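Local coordinates for OsmC family protein (Rhodothermus marinus, PDB 5CML) that probably hydrolyses carboxylic esters through the serine-esterase domain described here, an alpha/beta-hydrolase unit that forms one part of a longer protein with an OsmC domain, at residues Val6-Asn11 and Ala90-Phe94; Ala35-Cys40 and Arg63-Leu69; Thr56-Ala60 and Gly245-Arg249; Thr153-Ala157 and Arg167-Gln171. One frame throughout, in Å; residues are numbered along the deposited sequence.

Contact 1 of 4, residues Val6-Asn11 and Ala90-Phe94; sequences VTFENN and AACRF
One face of the Phe94 ring receives CD1 of Phe8, 3.9 Å above its plane and displaced toward the rim, where helix 85-98 of the alpha/beta-hydrolase fold packs on edge strand 2-9 of the central sheet. The two ring planes are only 26° apart, yet their centroids lie 5.2 Å from each other, so the rings are slid too far for a full offset stack. The guanidinium of Arg93 has Ala90 CA over one face and a water at its edge, in plane. Phe94 turns CG away from its backbone N (chi1 163°), which lets the ring reach Val6, with CZ 3.7 Å from Val6 CB. Phe8 crosses it at about a right angle, and its CZ comes to 3.7 Å from Ala91 CB, while Ala90 CB packs against Glu9 O and Asn10 CA. Leu62 of strand 59-65 touches both Val6 and Phe94 and continues this apolar layer. No direct hydrogen bond joins the two segments. Arg93 is paired with Glu86, and polar links across the contact run through water: Glu9 O accepts from two molecules, one also donating to Ala90 O at 2.8 Å, the other accepting from Arg93 NH2 at 2.8 Å.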
loop_
_atom_site.group_PDB
_atom_site.type_symbol
_atom_site.label_atom_id
_atom_site.label_comp_id
_atom_site.label_asym_id
_atom_site.label_seq_id
_atom_site.Cartn_x
_atom_site.Cartn_y
_atom_site.Cartn_z
ATOM N N VAL A 6 8.334 12.849 8.761
ATOM C CA VAL A 6 7.207 13.752 8.819
ATOM C C VAL A 6 6.231 13.278 9.859
ATOM O O VAL A 6 6.193 12.104 10.218
ATOM C CB VAL A 6 6.471 13.893 7.466
ATOM C CG1 VAL A 6 7.438 14.337 6.380
ATOM C CG2 VAL A 6 5.735 12.619 7.084
ATOM N N THR A 7 5.440 14.217 10.340
ATOM C CA THR A 7 4.389 13.924 11.294
ATOM C C THR A 7 3.112 14.629 10.859
ATOM O O THR A 7 3.148 15.703 10.276
ATOM C CB THR A 7 4.789 14.352 12.720
ATOM O OG1 THR A 7 6.023 13.719 13.077
ATOM C CG2 THR A 7 3.771 13.908 13.681
ATOM N N PHE A 8 1.981 13.996 11.123
ATOM C CA PHE A 8 0.692 14.590 10.830
ATOM C C PHE A 8 -0.350 13.960 11.712
ATOM O O PHE A 8 -0.098 12.939 12.346
ATOM C CB PHE A 8 0.300 14.424 9.364
ATOM C CG PHE A 8 0.328 12.996 8.885
ATOM C CD1 PHE A 8 1.496 12.432 8.418
ATOM C CD2 PHE A 8 -0.824 12.213 8.933
ATOM C CE1 PHE A 8 1.524 11.117 7.985
ATOM C CE2 PHE A 8 -0.804 10.906 8.512
ATOM C CZ PHE A 8 0.382 10.351 8.032
ATOM N N GLU A 9 -1.523 14.579 11.748
ATOM C CA GLU A 9 -2.599 14.122 12.619
ATOM C C GLU A 9 -3.749 13.515 11.842
ATOM O O GLU A 9 -3.983 13.880 10.694
ATOM C CB GLU A 9 -3.119 15.278 13.465
ATOM C CG GLU A 9 -2.155 15.715 14.540
ATOM C CD GLU A 9 -2.747 16.768 15.457
ATOM O OE1 GLU A 9 -3.986 16.960 15.436
ATOM O OE2 GLU A 9 -1.967 17.405 16.193
ATOM N N ASN A 10 -4.470 12.589 12.466
ATOM C CA ASN A 10 -5.712 12.120 11.881
ATOM C C ASN A 10 -6.852 12.955 12.452
ATOM O O ASN A 10 -6.622 13.947 13.175
ATOM C CB ASN A 10 -5.921 10.608 12.109
ATOM C CG ASN A 10 -5.970 10.222 13.570
ATOM O OD1 ASN A 10 -6.224 11.052 14.441
ATOM N ND2 ASN A 10 -5.727 8.938 13.844
ATOM N N ASN A 11 -8.079 12.590 12.114
ATOM C CA ASN A 11 -9.204 13.438 12.474
ATOM C C ASN A 11 -9.591 13.312 13.962
ATOM O O ASN A 11 -10.479 14.024 14.435
ATOM C CB ASN A 11 -10.395 13.143 11.549
ATOM C CG ASN A 11 -10.864 11.716 11.622
ATOM O OD1 ASN A 11 -10.652 11.031 12.616
ATOM N ND2 ASN A 11 -11.501 11.250 10.553
ATOM N N ALA A 90 -5.782 10.387 6.261
ATOM C CA ALA A 90 -5.036 11.462 6.916
ATOM C C ALA A 90 -3.689 11.699 6.227
ATOM O O ALA A 90 -3.205 12.847 6.119
ATOM C CB ALA A 90 -4.832 11.137 8.388
ATOM N N ALA A 91 -3.090 10.617 5.741
ATOM C CA ALA A 91 -1.820 10.721 5.058
ATOM C C ALA A 91 -2.018 11.430 3.720
ATOM O O ALA A 91 -1.168 12.214 3.282
ATOM C CB ALA A 91 -1.209 9.340 4.842
ATOM N N CYS A 92 -3.121 11.111 3.047
ATOM C CA CYS A 92 -3.441 11.745 1.777
ATOM C C CYS A 92 -3.713 13.242 1.972
ATOM O O CYS A 92 -3.256 14.070 1.175
ATOM C CB CYS A 92 -4.637 11.079 1.124
ATOM S SG CYS A 92 -4.315 9.428 0.444
ATOM N N ARG A 93 -4.436 13.586 3.036
ATOM C CA ARG A 93 -4.712 14.998 3.351
ATOM C C ARG A 93 -3.422 15.760 3.655
ATOM O O ARG A 93 -3.280 16.924 3.280
ATOM C CB ARG A 93 -5.696 15.116 4.525
ATOM C CG ARG A 93 -7.114 14.656 4.130
ATOM C CD ARG A 93 -8.170 15.134 5.109
ATOM N NE ARG A 93 -7.872 14.692 6.460
ATOM C CZ ARG A 93 -8.259 13.535 6.985
ATOM N NH1 ARG A 93 -8.987 12.661 6.283
ATOM N NH2 ARG A 93 -7.921 13.253 8.232
ATOM N N PHE A 94 -2.482 15.098 4.323
ATOM C CA PHE A 94 -1.195 15.707 4.645
ATOM C C PHE A 94 -0.472 16.070 3.352
ATOM O O PHE A 94 0.029 17.183 3.203
ATOM C CB PHE A 94 -0.358 14.754 5.500
ATOM C CG PHE A 94 1.104 15.100 5.556
ATOM C CD1 PHE A 94 1.561 16.085 6.406
ATOM C CD2 PHE A 94 2.025 14.433 4.764
ATOM C CE1 PHE A 94 2.902 16.399 6.464
ATOM C CE2 PHE A 94 3.370 14.755 4.831
ATOM C CZ PHE A 94 3.802 15.736 5.677
HETATM O O HOH W 1 -3.549 14.979 7.863
HETATM O O HOH W 2 -6.548 15.168 9.814
#

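Contact 2 of 4, residues Ala35-Cys40 and Arg63-Leu69; sequences AHCFTC and RFDFTGL
The beta-alpha-beta unit of strand 30-36, helix 45-56 and strand 59-65 brings two parallel strands side by side in the alpha/beta-hydrolase sheet, and this contact lies where both end and their loops begin. Ala35 pairs with Phe64 and His36 with Asp65. His36 takes part in both backbone bonds: its N donates to Phe64 O at 3.1 Å, and its O accepts from Phe66 N at 2.9 Å. Its side chain has CG between the backbone N and the carbonyl carbon (chi1 70°), which swings the imidazole toward the neighbouring strand and brings CD2 to 3.4 Å from Phe64 O. In the ring plane ND1 accepts from Phe38 N, while NE2 and Arg63 NH1 share a water; NE of the same guanidinium forms a salt bridge with Asp21. Beyond the strands, Cys37 SG lies obliquely beside the Phe66 ring, and Cys37 N bonds to His108, next to the probable nucleophile Ser109, so the contact borders the likely active site. Thr67 CG2 touches both Cys37 CA and Cys40 SG. Asp65 OD1 gathers the turn: Thr67 N meets it from above the carboxylate plane, 60° out, in an Asx turn, Thr67 OG1 donates to its syn lone pair at 2.7 Å, and Thr39 OG1 adds a weak bond across the segments, 2.9 Å from Asp65 OD1.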
loop_
_atom_site.group_PDB
_atom_site.type_symbol
_atom_site.label_atom_id
_atom_site.label_comp_id
_atom_site.label_asym_id
_atom_site.label_seq_id
_atom_site.Cartn_x
_atom_site.Cartn_y
_atom_site.Cartn_z
ATOM N N ALA A 35 1.489 2.657 1.220
ATOM C CA ALA A 35 1.062 1.989 2.448
ATOM C C ALA A 35 1.542 0.555 2.407
ATOM O O ALA A 35 1.185 -0.181 1.505
ATOM C CB ALA A 35 -0.416 2.036 2.584
ATOM N N HIS A 36 2.350 0.152 3.373
ATOM C CA HIS A 36 3.035 -1.131 3.253
ATOM C C HIS A 36 3.159 -1.864 4.577
ATOM O O HIS A 36 3.000 -1.270 5.660
ATOM C CB HIS A 36 4.429 -0.908 2.676
ATOM C CG HIS A 36 5.339 -0.228 3.635
ATOM N ND1 HIS A 36 6.101 -0.920 4.550
ATOM C CD2 HIS A 36 5.564 1.088 3.872
ATOM C CE1 HIS A 36 6.771 -0.056 5.295
ATOM N NE2 HIS A 36 6.458 1.165 4.906
ATOM N N CYS A 37 3.502 -3.149 4.484
ATOM C CA CYS A 37 3.671 -3.987 5.666
ATOM C C CYS A 37 5.083 -4.562 5.748
ATOM O O CYS A 37 5.291 -5.600 6.365
ATOM C CB CYS A 37 2.639 -5.118 5.660
ATOM S SG CYS A 37 0.912 -4.486 5.741
ATOM N N PHE A 38 6.062 -3.889 5.139
ATOM C CA PHE A 38 7.421 -4.441 5.113
ATOM C C PHE A 38 8.094 -4.342 6.473
ATOM O O PHE A 38 9.107 -4.978 6.705
ATOM C CB PHE A 38 8.273 -3.749 4.064
ATOM C CG PHE A 38 7.853 -4.060 2.679
ATOM C CD1 PHE A 38 8.011 -5.338 2.172
ATOM C CD2 PHE A 38 7.278 -3.096 1.882
ATOM C CE1 PHE A 38 7.612 -5.639 0.887
ATOM C CE2 PHE A 38 6.866 -3.394 0.599
ATOM C CZ PHE A 38 7.040 -4.657 0.101
ATOM N N THR A 39 7.506 -3.567 7.375
ATOM C CA THR A 39 8.008 -3.469 8.740
ATOM C C THR A 39 7.926 -4.816 9.474
ATOM O O THR A 39 8.591 -5.005 10.488
ATOM C CB THR A 39 7.239 -2.388 9.509
ATOM O OG1 THR A 39 7.024 -1.271 8.639
ATOM C CG2 THR A 39 8.019 -1.923 10.703
ATOM N N CYS A 40 7.132 -5.744 8.941
ATOM C CA CYS A 40 7.054 -7.130 9.435
ATOM C C CYS A 40 8.354 -7.908 9.255
ATOM O O CYS A 40 8.569 -8.920 9.921
ATOM C CB CYS A 40 5.918 -7.907 8.719
ATOM S SG CYS A 40 4.276 -7.322 9.176
ATOM N N ARG A 63 6.079 7.030 2.623
ATOM C CA ARG A 63 5.966 5.677 3.134
ATOM C C ARG A 63 5.171 5.689 4.410
ATOM O O ARG A 63 5.536 6.356 5.383
ATOM C CB ARG A 63 7.342 5.087 3.387
ATOM C CG ARG A 63 8.111 4.829 2.132
ATOM C CD ARG A 63 9.415 4.187 2.437
ATOM N NE ARG A 63 10.473 5.153 2.729
ATOM C CZ ARG A 63 11.248 5.119 3.806
ATOM N NH1 ARG A 63 11.054 4.202 4.759
ATOM N NH2 ARG A 63 12.209 6.027 3.938
ATOM N N PHE A 64 4.066 4.958 4.394
ATOM C CA PHE A 64 3.199 4.874 5.546
ATOM C C PHE A 64 3.202 3.444 6.042
ATOM O O PHE A 64 2.824 2.527 5.315
ATOM C CB PHE A 64 1.790 5.325 5.191
ATOM C CG PHE A 64 0.838 5.241 6.329
ATOM C CD1 PHE A 64 0.747 6.276 7.241
ATOM C CD2 PHE A 64 0.046 4.117 6.507
ATOM C CE1 PHE A 64 -0.129 6.206 8.300
ATOM C CE2 PHE A 64 -0.837 4.040 7.571
ATOM C CZ PHE A 64 -0.919 5.083 8.465
ATOM N N ASP A 65 3.656 3.267 7.273
ATOM C CA ASP A 65 3.746 1.949 7.888
ATOM C C ASP A 65 2.380 1.478 8.365
ATOM O O ASP A 65 1.879 1.909 9.411
ATOM C CB ASP A 65 4.728 1.993 9.057
ATOM C CG ASP A 65 4.725 0.726 9.869
ATOM O OD1 ASP A 65 4.384 -0.349 9.322
ATOM O OD2 ASP A 65 5.072 0.810 11.062
ATOM N N PHE A 66 1.798 0.564 7.600
ATOM C CA PHE A 66 0.438 0.109 7.850
ATOM C C PHE A 66 0.357 -0.753 9.102
ATOM O O PHE A 66 -0.715 -0.930 9.675
ATOM C CB PHE A 66 -0.061 -0.660 6.619
ATOM C CG PHE A 66 -1.523 -0.945 6.635
ATOM C CD1 PHE A 66 -2.434 -0.004 6.183
ATOM C CD2 PHE A 66 -1.991 -2.154 7.114
ATOM C CE1 PHE A 66 -3.817 -0.280 6.214
ATOM C CE2 PHE A 66 -3.356 -2.431 7.136
ATOM C CZ PHE A 66 -4.261 -1.490 6.679
ATOM N N THR A 67 1.494 -1.300 9.528
ATOM C CA THR A 67 1.510 -2.229 10.651
ATOM C C THR A 67 1.467 -1.542 12.004
ATOM O O THR A 67 1.134 -2.176 13.000
ATOM C CB THR A 67 2.768 -3.098 10.652
ATOM O OG1 THR A 67 3.871 -2.287 11.065
ATOM C CG2 THR A 67 3.039 -3.711 9.275
ATOM N N GLY A 68 1.829 -0.261 12.052
ATOM C CA GLY A 68 1.949 0.441 13.323
ATOM C C GLY A 68 3.150 0.016 14.166
ATOM O O GLY A 68 3.332 0.499 15.285
ATOM N N LEU A 69 3.980 -0.879 13.640
ATOM C CA LEU A 69 5.147 -1.356 14.382
ATOM C C LEU A 69 6.224 -0.282 14.500
ATOM O O LEU A 69 7.101 -0.367 15.361
ATOM C CB LEU A 69 5.738 -2.604 13.715
ATOM C CG LEU A 69 4.859 -3.856 13.709
ATOM C CD1 LEU A 69 5.480 -4.956 12.817
ATOM C CD2 LEU A 69 4.636 -4.358 15.136
HETATM O O HOH W 3 8.621 3.009 5.997
#

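Contact 3 of 4, residues Thr56-Ala60 and Gly245-Arg249; sequences TQGYA and GAWAR
Gln57, Tyr59 and Arg249 bury the most surface where the turn between helix 45-56 and strand 59-65 of the alpha/beta-hydrolase fold meets the C-terminal helix 234-252. The preceding helix closes in a Schellman motif, with Gly58 at positive phi, and this reversal sets Gln57 and Tyr59 facing the same helical turn. Gln57 reaches across with its chain extended beyond CG, so that the amide arrives at the peptide between Gly245 and Ala246. Gln57 OE1 lies 2.9 Å from Gly245 C and close to Ala246 N, but the angle at that N is poor and no hydrogen bond follows; NE2 bonds instead to the backbone O of Glu242, earlier in the same helix. Gly245 gives room for this close approach, since it presents no side chain to the glutamine. The hydroxyl end of Tyr59 meets Gly245 O near the ring plane, while CE1 of Tyr59 packs 3.6 Å from Gly245 CA, and Ala248 CB, oblique to the ring, lies 3.4 Å from Tyr59 OH. Leu104 of strand 104-108 touches both Tyr59 and Ala248 and extends the packing toward the sheet. The aliphatic part of Arg249 passes the tyrosine, with CB 3.8 Å from Tyr59 OH; the modelled position of its guanidinium, too near the carbonyl of Gln57, is doubtful. Gly245 O therefore makes the clear polar link: besides accepting from Arg249 N within the helix, it accepts a hydrogen bond from Tyr59 OH on a lone pair in the carbonyl plane, at 2.7 Å.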
loop_
_atom_site.group_PDB
_atom_site.type_symbol
_atom_site.label_atom_id
_atom_site.label_comp_id
_atom_site.label_asym_id
_atom_site.label_seq_id
_atom_site.Cartn_x
_atom_site.Cartn_y
_atom_site.Cartn_z
ATOM N N THR A 56 14.499 7.771 -7.995
ATOM C CA THR A 56 15.428 7.811 -9.125
ATOM C C THR A 56 14.717 8.280 -10.398
ATOM O O THR A 56 15.315 8.940 -11.256
ATOM C CB THR A 56 16.043 6.415 -9.344
ATOM O OG1 THR A 56 16.937 6.119 -8.261
ATOM C CG2 THR A 56 16.807 6.319 -10.683
ATOM N N GLN A 57 13.436 7.943 -10.498
ATOM C CA GLN A 57 12.624 8.303 -11.650
ATOM C C GLN A 57 11.894 9.623 -11.465
ATOM O O GLN A 57 11.100 10.025 -12.327
ATOM C CB GLN A 57 11.608 7.195 -11.938
ATOM C CG GLN A 57 12.258 5.922 -12.424
ATOM C CD GLN A 57 11.246 4.916 -12.895
ATOM O OE1 GLN A 57 10.248 5.267 -13.516
ATOM N NE2 GLN A 57 11.488 3.661 -12.593
ATOM N N GLY A 58 12.142 10.287 -10.341
ATOM C CA GLY A 58 11.607 11.619 -10.123
ATOM C C GLY A 58 10.380 11.709 -9.235
ATOM O O GLY A 58 9.813 12.790 -9.064
ATOM N N TYR A 59 9.955 10.584 -8.668
ATOM C CA TYR A 59 8.808 10.591 -7.756
ATOM C C TYR A 59 9.205 11.002 -6.353
ATOM O O TYR A 59 10.345 10.788 -5.932
ATOM C CB TYR A 59 8.166 9.203 -7.667
ATOM C CG TYR A 59 7.530 8.685 -8.922
ATOM C CD1 TYR A 59 8.280 8.029 -9.886
ATOM C CD2 TYR A 59 6.157 8.788 -9.112
ATOM C CE1 TYR A 59 7.682 7.515 -11.024
ATOM C CE2 TYR A 59 5.545 8.287 -10.241
ATOM C CZ TYR A 59 6.319 7.647 -11.201
ATOM O OH TYR A 59 5.735 7.148 -12.335
ATOM N N ALA A 60 8.253 11.580 -5.621
ATOM C CA ALA A 60 8.366 11.672 -4.178
ATOM C C ALA A 60 7.471 10.605 -3.602
ATOM O O ALA A 60 6.389 10.366 -4.133
ATOM C CB ALA A 60 7.969 13.082 -3.662
ATOM N N GLY A 245 7.465 2.548 -11.311
ATOM C CA GLY A 245 7.739 3.928 -11.682
ATOM C C GLY A 245 7.571 4.159 -13.173
ATOM O O GLY A 245 7.006 5.155 -13.604
ATOM N N ALA A 246 8.069 3.226 -13.977
ATOM C CA ALA A 246 7.959 3.354 -15.427
ATOM C C ALA A 246 6.500 3.292 -15.880
ATOM O O ALA A 246 6.063 4.044 -16.752
ATOM C CB ALA A 246 8.804 2.253 -16.115
ATOM N N TRP A 247 5.752 2.366 -15.290
ATOM C CA TRP A 247 4.355 2.208 -15.636
ATOM C C TRP A 247 3.532 3.438 -15.277
ATOM O O TRP A 247 2.758 3.929 -16.076
ATOM C CB TRP A 247 3.795 0.975 -14.945
ATOM C CG TRP A 247 2.348 0.799 -15.109
ATOM C CD1 TRP A 247 1.700 0.241 -16.182
ATOM C CD2 TRP A 247 1.331 1.187 -14.183
ATOM N NE1 TRP A 247 0.338 0.261 -15.975
ATOM C CE2 TRP A 247 0.088 0.823 -14.748
ATOM C CE3 TRP A 247 1.352 1.788 -12.922
ATOM C CZ2 TRP A 247 -1.118 1.045 -14.095
ATOM C CZ3 TRP A 247 0.144 2.001 -12.271
ATOM C CH2 TRP A 247 -1.066 1.639 -12.865
ATOM N N ALA A 248 3.708 3.934 -14.071
ATOM C CA ALA A 248 2.861 5.003 -13.603
ATOM C C ALA A 248 3.140 6.328 -14.300
ATOM O O ALA A 248 2.286 7.201 -14.309
ATOM C CB ALA A 248 2.999 5.161 -12.074
ATOM N N ARG A 249 4.314 6.476 -14.899
ATOM C CA ARG A 249 4.668 7.713 -15.575
ATOM C C ARG A 249 3.690 8.036 -16.721
ATOM O O ARG A 249 3.474 9.203 -17.044
ATOM C CB ARG A 249 6.102 7.621 -16.103
ATOM C CG ARG A 249 6.657 8.923 -16.593
ATOM C CD ARG A 249 8.047 8.722 -17.149
ATOM N NE ARG A 249 8.988 8.643 -16.047
ATOM C CZ ARG A 249 9.418 9.713 -15.378
ATOM N NH1 ARG A 249 8.998 10.925 -15.712
ATOM N NH2 ARG A 249 10.262 9.572 -14.379
#

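Contact 4 of 4, residues Thr153-Ala157 and Arg167-Gln171; sequences TVGEA and RIKKQ
Glu156 is gripped by two basic residues of the facing strand, one at each carboxylate oxygen. Arg167 NE donates to OE1 of Glu156 at 2.9 Å, approaching that oxygen almost head-on, with carboxylate and guanidinium planes 55° apart; Arg167 NH2 adds a weak second bond to the same oxygen. Lys169 NZ donates to the anti lone pair of Glu156 OE2, also at 2.9 Å. The glutamate can span the pair because its chain is extended beyond CG (chi2 -167°), whereas Lys169 bends at chi2 (-57°) to bring its amine back to the carboxylate. The backbone that carries this network is the antiparallel hairpin of strands 156-159 and 166-169: Ala157 and Ile168 form a hydrogen-bonded pair, Ala157 N giving to Ile168 O at 2.6 Å and Ile168 N to Ala157 O at 2.8 Å. Farther out, Lys170 N reaches Gly155 O at 2.7 Å from above the carbonyl plane, and a water joins that oxygen to Gln171 N, tying the start of helix 170-179 to the loop. The aliphatic chain of Lys170 lies along the Gly155-Glu156 peptide. With a cation on both oxygens, Glu156 probably stays ionised although buried, and its charge probably helps to hold the ends of Arg167 and Lys169 in place.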
loop_
_atom_site.group_PDB
_atom_site.type_symbol
_atom_site.label_atom_id
_atom_site.label_comp_id
_atom_site.label_asym_id
_atom_site.label_seq_id
_atom_site.Cartn_x
_atom_site.Cartn_y
_atom_site.Cartn_z
ATOM N N THR A 153 -8.191 -0.418 25.653
ATOM C CA THR A 153 -8.042 -0.691 24.228
ATOM C C THR A 153 -8.959 -1.832 23.808
ATOM O O THR A 153 -8.787 -2.976 24.233
ATOM C CB THR A 153 -6.585 -1.048 23.861
ATOM O OG1 THR A 153 -5.716 0.020 24.259
ATOM C CG2 THR A 153 -6.436 -1.283 22.358
ATOM N N VAL A 154 -9.935 -1.496 22.970
ATOM C CA VAL A 154 -10.917 -2.448 22.472
ATOM C C VAL A 154 -10.863 -2.468 20.944
ATOM O O VAL A 154 -10.298 -1.560 20.321
ATOM C CB VAL A 154 -12.349 -2.075 22.956
ATOM C CG1 VAL A 154 -13.385 -3.133 22.559
ATOM C CG2 VAL A 154 -12.367 -1.888 24.466
ATOM N N GLY A 155 -11.412 -3.525 20.349
ATOM C CA GLY A 155 -11.716 -3.537 18.932
ATOM C C GLY A 155 -10.512 -3.627 18.016
ATOM O O GLY A 155 -10.499 -2.993 16.956
ATOM N N GLU A 156 -9.506 -4.405 18.412
ATOM C CA GLU A 156 -8.322 -4.603 17.566
ATOM C C GLU A 156 -8.137 -6.079 17.202
ATOM O O GLU A 156 -8.809 -6.953 17.739
ATOM C CB GLU A 156 -7.076 -4.034 18.260
ATOM C CG GLU A 156 -7.251 -2.541 18.587
ATOM C CD GLU A 156 -5.965 -1.822 18.987
ATOM O OE1 GLU A 156 -4.918 -2.475 19.113
ATOM O OE2 GLU A 156 -6.012 -0.585 19.180
ATOM N N ALA A 157 -7.249 -6.335 16.249
ATOM C CA ALA A 157 -6.985 -7.699 15.787
ATOM C C ALA A 157 -5.486 -7.893 15.624
ATOM O O ALA A 157 -4.769 -6.907 15.403
ATOM C CB ALA A 157 -7.719 -7.966 14.475
ATOM N N ARG A 167 -0.817 -5.394 15.364
ATOM C CA ARG A 167 -2.226 -5.130 15.655
ATOM C C ARG A 167 -2.834 -4.183 14.643
ATOM O O ARG A 167 -2.144 -3.296 14.141
ATOM C CB ARG A 167 -2.395 -4.508 17.041
ATOM C CG ARG A 167 -1.750 -5.266 18.172
ATOM C CD ARG A 167 -1.534 -4.338 19.362
ATOM N NE ARG A 167 -2.781 -4.133 20.092
ATOM C CZ ARG A 167 -3.326 -5.044 20.892
ATOM N NH1 ARG A 167 -2.733 -6.223 21.051
ATOM N NH2 ARG A 167 -4.466 -4.784 21.522
ATOM N N ILE A 168 -4.121 -4.356 14.361
ATOM C CA ILE A 168 -4.893 -3.367 13.610
ATOM C C ILE A 168 -6.312 -3.270 14.180
ATOM O O ILE A 168 -6.754 -4.157 14.912
ATOM C CB ILE A 168 -4.971 -3.703 12.103
ATOM C CG1 ILE A 168 -5.661 -5.051 11.885
ATOM C CG2 ILE A 168 -3.581 -3.678 11.501
ATOM C CD1 ILE A 168 -6.081 -5.270 10.431
ATOM N N LYS A 169 -7.026 -2.198 13.848
ATOM C CA LYS A 169 -8.429 -2.076 14.258
ATOM C C LYS A 169 -9.345 -3.124 13.588
ATOM O O LYS A 169 -9.232 -3.391 12.385
ATOM C CB LYS A 169 -8.942 -0.667 13.941
ATOM C CG LYS A 169 -8.145 0.455 14.606
ATOM C CD LYS A 169 -8.122 0.282 16.118
ATOM C CE LYS A 169 -7.831 1.586 16.841
ATOM N NZ LYS A 169 -7.953 1.431 18.327
ATOM N N LYS A 170 -10.242 -3.729 14.368
ATOM C CA LYS A 170 -11.279 -4.601 13.796
ATOM C C LYS A 170 -12.124 -3.829 12.787
ATOM O O LYS A 170 -12.665 -4.415 11.840
ATOM C CB LYS A 170 -12.183 -5.187 14.881
ATOM C CG LYS A 170 -11.500 -6.189 15.805
ATOM C CD LYS A 170 -12.459 -6.657 16.905
ATOM C CE LYS A 170 -11.720 -7.252 18.098
ATOM N NZ LYS A 170 -12.649 -7.693 19.187
ATOM N N GLN A 171 -12.216 -2.516 12.988
ATOM C CA GLN A 171 -12.919 -1.625 12.072
ATOM C C GLN A 171 -12.395 -1.781 10.642
ATOM O O GLN A 171 -13.157 -1.645 9.686
ATOM C CB GLN A 171 -12.787 -0.161 12.545
ATOM C CG GLN A 171 -13.449 0.882 11.631
ATOM C CD GLN A 171 -13.100 2.318 12.009
ATOM O OE1 GLN A 171 -12.013 2.597 12.522
ATOM N NE2 GLN A 171 -14.027 3.236 11.754
HETATM O O HOH W 4 -11.994 -0.994 15.621
#

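In the fold
Contacts 1, 2 and 3 all reach the eight-stranded mixed sheet of the hydrolase domain, whereas contact 4 belongs to a separate three-stranded antiparallel sheet. Strand 59-65 runs through contacts 2 and 3, whose centres are about 21 Å apart. Contact 2 is nested within the loop closed by contact 1; the two contacts' centres lie about 15 Å apart, and they touch where the Phe8 and Phe64 rings pack. Contact 3 crosses both along the chain, bringing the C-terminal helix to the base of strand 59-65. Contact 4 follows contact 2 in sequence and lies about 35 Å from contact 3, between centres, on opposite sides of the chain's centre. Its hairpin sits beside the loops of contact 2, which Phe166 touches.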